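DocCel5: Type I dockerin repeat domain from A. cellulolyticus family 5 endoglucanase WP_010249057 S51I, L52N mutant (Acetivibrio cellulolyticus, PDB 5NRM) binds a cohesin of scaffoldin B as a calcium-loaded type I dockerin, probably plugging its family 5 endoglucanase into the cellulosome. Local coordinates at residues Gly3-Asn8 against Lys28-Glu33. Residues are numbered along the deposited sequence; the frame is centred on the assembly and turned at random.
Sequences GDVDGN and KDFPAE. With CA (calcium ion), chain E; CA (calcium ion), chain C.
Two calcium-binding loops of the dockerin, the EF-hand-like loop leading into helix 13-23 and the linker leading into helix 35-39, meet where V5 lies against F30 and A32. V5 CB sits over one face of the F30 ring, 3.8 Å from its centroid, a CH-pi contact; its methyls spread over the same ring, CG1 packing on CE2 and CG2 on CD1. With V5 also against L18 and A38, a branched apolar residue suits this buried place. One hydrogen bond joins the backbones: A32 N gives its hydrogen to V5 O at 2.9 Å (N-H...O 150°), from 30° out of the carbonyl plane. P31 lays its rigid apolar ring on the D6 backbone, CB 3.7 Å from D6 O.

The carboxylate of D6 turns from P31 to calcium: chi1 of 64° sets CG between the backbone N and carbonyl carbon, and OD1 binds the ion beside D4 and N8, with S10 O and D15 completing the site, while taking the N8 N-H in an Asx turn. Across the contact, F30 O and A32 O bind another calcium with D29, D35 and two waters. Since A32 gives its N-H to V5 and its carbonyl to calcium, the contact probably couples the two metal sites through the backbone.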
loop_
_atom_site.group_PDB
_atom_site.type_symbol
_atom_site.label_atom_id
_atom_site.label_comp_id
_atom_site.label_asym_id
_atom_site.label_seq_id
_atom_site.Cartn_x
_atom_site.Cartn_y
_atom_site.Cartn_z
ATOM N N GLY B 3 -12.914 0.737 12.255
ATOM C CA GLY B 3 -11.628 0.590 11.580
ATOM C C GLY B 3 -10.552 1.512 12.086
ATOM O O GLY B 3 -9.393 1.199 11.993
ATOM N N ASP B 4 -10.952 2.605 12.709
ATOM C CA ASP B 4 -9.944 3.635 13.076
ATOM C C ASP B 4 -9.523 3.318 14.533
ATOM O O ASP B 4 -9.821 4.041 15.491
ATOM C CB ASP B 4 -10.533 5.034 12.982
ATOM C CG ASP B 4 -9.488 6.112 13.251
ATOM O OD1 ASP B 4 -8.332 5.739 13.271
ATOM O OD2 ASP B 4 -9.872 7.283 13.524
ATOM N N VAL B 5 -8.801 2.215 14.721
ATOM C CA VAL B 5 -8.409 1.771 16.052
ATOM C C VAL B 5 -7.428 2.674 16.796
ATOM O O VAL B 5 -7.443 2.621 17.999
ATOM C CB VAL B 5 -7.892 0.272 16.040
ATOM C CG1 VAL B 5 -8.935 -0.654 15.460
ATOM C CG2 VAL B 5 -6.587 0.121 15.343
ATOM N N ASP B 6 -6.668 3.543 16.119
ATOM C CA ASP B 6 -5.820 4.489 16.858
ATOM C C ASP B 6 -6.488 5.839 16.980
ATOM O O ASP B 6 -5.921 6.694 17.616
ATOM C CB ASP B 6 -4.413 4.671 16.296
ATOM C CG ASP B 6 -4.380 5.288 14.888
ATOM O OD1 ASP B 6 -5.366 5.775 14.393
ATOM O OD2 ASP B 6 -3.240 5.255 14.364
ATOM N N GLY B 7 -7.680 6.034 16.432
ATOM C CA GLY B 7 -8.422 7.257 16.670
ATOM C C GLY B 7 -7.940 8.477 15.929
ATOM O O GLY B 7 -8.427 9.581 16.259
ATOM N N ASN B 8 -7.030 8.301 14.971
ATOM C CA ASN B 8 -6.405 9.476 14.356
ATOM C C ASN B 8 -7.277 10.133 13.266
ATOM O O ASN B 8 -6.992 11.259 12.867
ATOM C CB ASN B 8 -4.988 9.236 13.873
ATOM C CG ASN B 8 -4.912 8.440 12.617
ATOM O OD1 ASN B 8 -5.903 7.812 12.184
ATOM N ND2 ASN B 8 -3.767 8.462 11.986
ATOM N N LYS B 28 -3.013 -5.035 24.331
ATOM C CA LYS B 28 -4.286 -5.298 25.028
ATOM C C LYS B 28 -5.423 -4.298 24.802
ATOM O O LYS B 28 -6.612 -4.647 24.930
ATOM C CB LYS B 28 -4.050 -5.434 26.560
ATOM C CG LYS B 28 -3.654 -6.840 26.973
ATOM C CD LYS B 28 -2.356 -7.234 26.288
ATOM C CE LYS B 28 -1.742 -8.506 26.851
ATOM N NZ LYS B 28 -0.347 -8.547 26.330
ATOM N N ASP B 29 -5.071 -3.069 24.455
ATOM C CA ASP B 29 -6.039 -2.014 24.416
ATOM C C ASP B 29 -5.708 -1.171 23.182
ATOM O O ASP B 29 -4.561 -0.804 23.012
ATOM C CB ASP B 29 -5.826 -1.140 25.680
ATOM C CG ASP B 29 -7.043 -0.304 26.041
ATOM O OD1 ASP B 29 -7.964 -0.082 25.213
ATOM O OD2 ASP B 29 -7.101 0.143 27.222
ATOM N N PHE B 30 -6.702 -0.838 22.381
ATOM C CA PHE B 30 -6.500 0.120 21.324
ATOM C C PHE B 30 -6.572 1.564 21.886
ATOM O O PHE B 30 -7.268 1.832 22.865
ATOM C CB PHE B 30 -7.585 -0.017 20.254
ATOM C CG PHE B 30 -7.532 -1.312 19.453
ATOM C CD1 PHE B 30 -6.362 -1.704 18.833
ATOM C CD2 PHE B 30 -8.660 -2.080 19.303
ATOM C CE1 PHE B 30 -6.337 -2.841 18.050
ATOM C CE2 PHE B 30 -8.644 -3.209 18.527
ATOM C CZ PHE B 30 -7.470 -3.593 17.914
ATOM N N PRO B 31 -5.892 2.506 21.203
ATOM C CA PRO B 31 -6.061 3.910 21.554
ATOM C C PRO B 31 -7.451 4.387 21.426
ATOM O O PRO B 31 -7.850 5.320 22.132
ATOM C CB PRO B 31 -5.197 4.643 20.558
ATOM C CG PRO B 31 -4.197 3.677 20.175
ATOM C CD PRO B 31 -4.815 2.305 20.216
ATOM N N ALA B 32 -8.227 3.809 20.518
ATOM C CA ALA B 32 -9.626 4.147 20.486
ATOM C C ALA B 32 -10.290 3.949 21.889
ATOM O O ALA B 32 -10.037 3.013 22.722
ATOM C CB ALA B 32 -10.400 3.377 19.388
ATOM N N GLU B 33 -11.185 4.870 22.081
ATOM C CA GLU B 33 -11.978 4.985 23.261
ATOM C C GLU B 33 -12.790 3.691 23.459
ATOM O O GLU B 33 -12.918 3.144 24.599
ATOM C CB GLU B 33 -12.878 6.242 23.115
ATOM C CG GLU B 33 -12.740 7.327 24.224
ATOM C CD GLU B 33 -11.487 8.246 24.102
ATOM O OE1 GLU B 33 -11.527 9.348 23.415
ATOM O OE2 GLU B 33 -10.453 7.853 24.743
HETATM CA CA CA E . -9.119 1.422 24.037
HETATM CA CA CA C . -6.287 5.439 12.218
HETATM O O HOH W 1 -3.937 5.321 11.702
HETATM O O HOH W 2 -10.763 0.716 25.514
HETATM O O HOH W 3 -8.548 3.357 25.382
#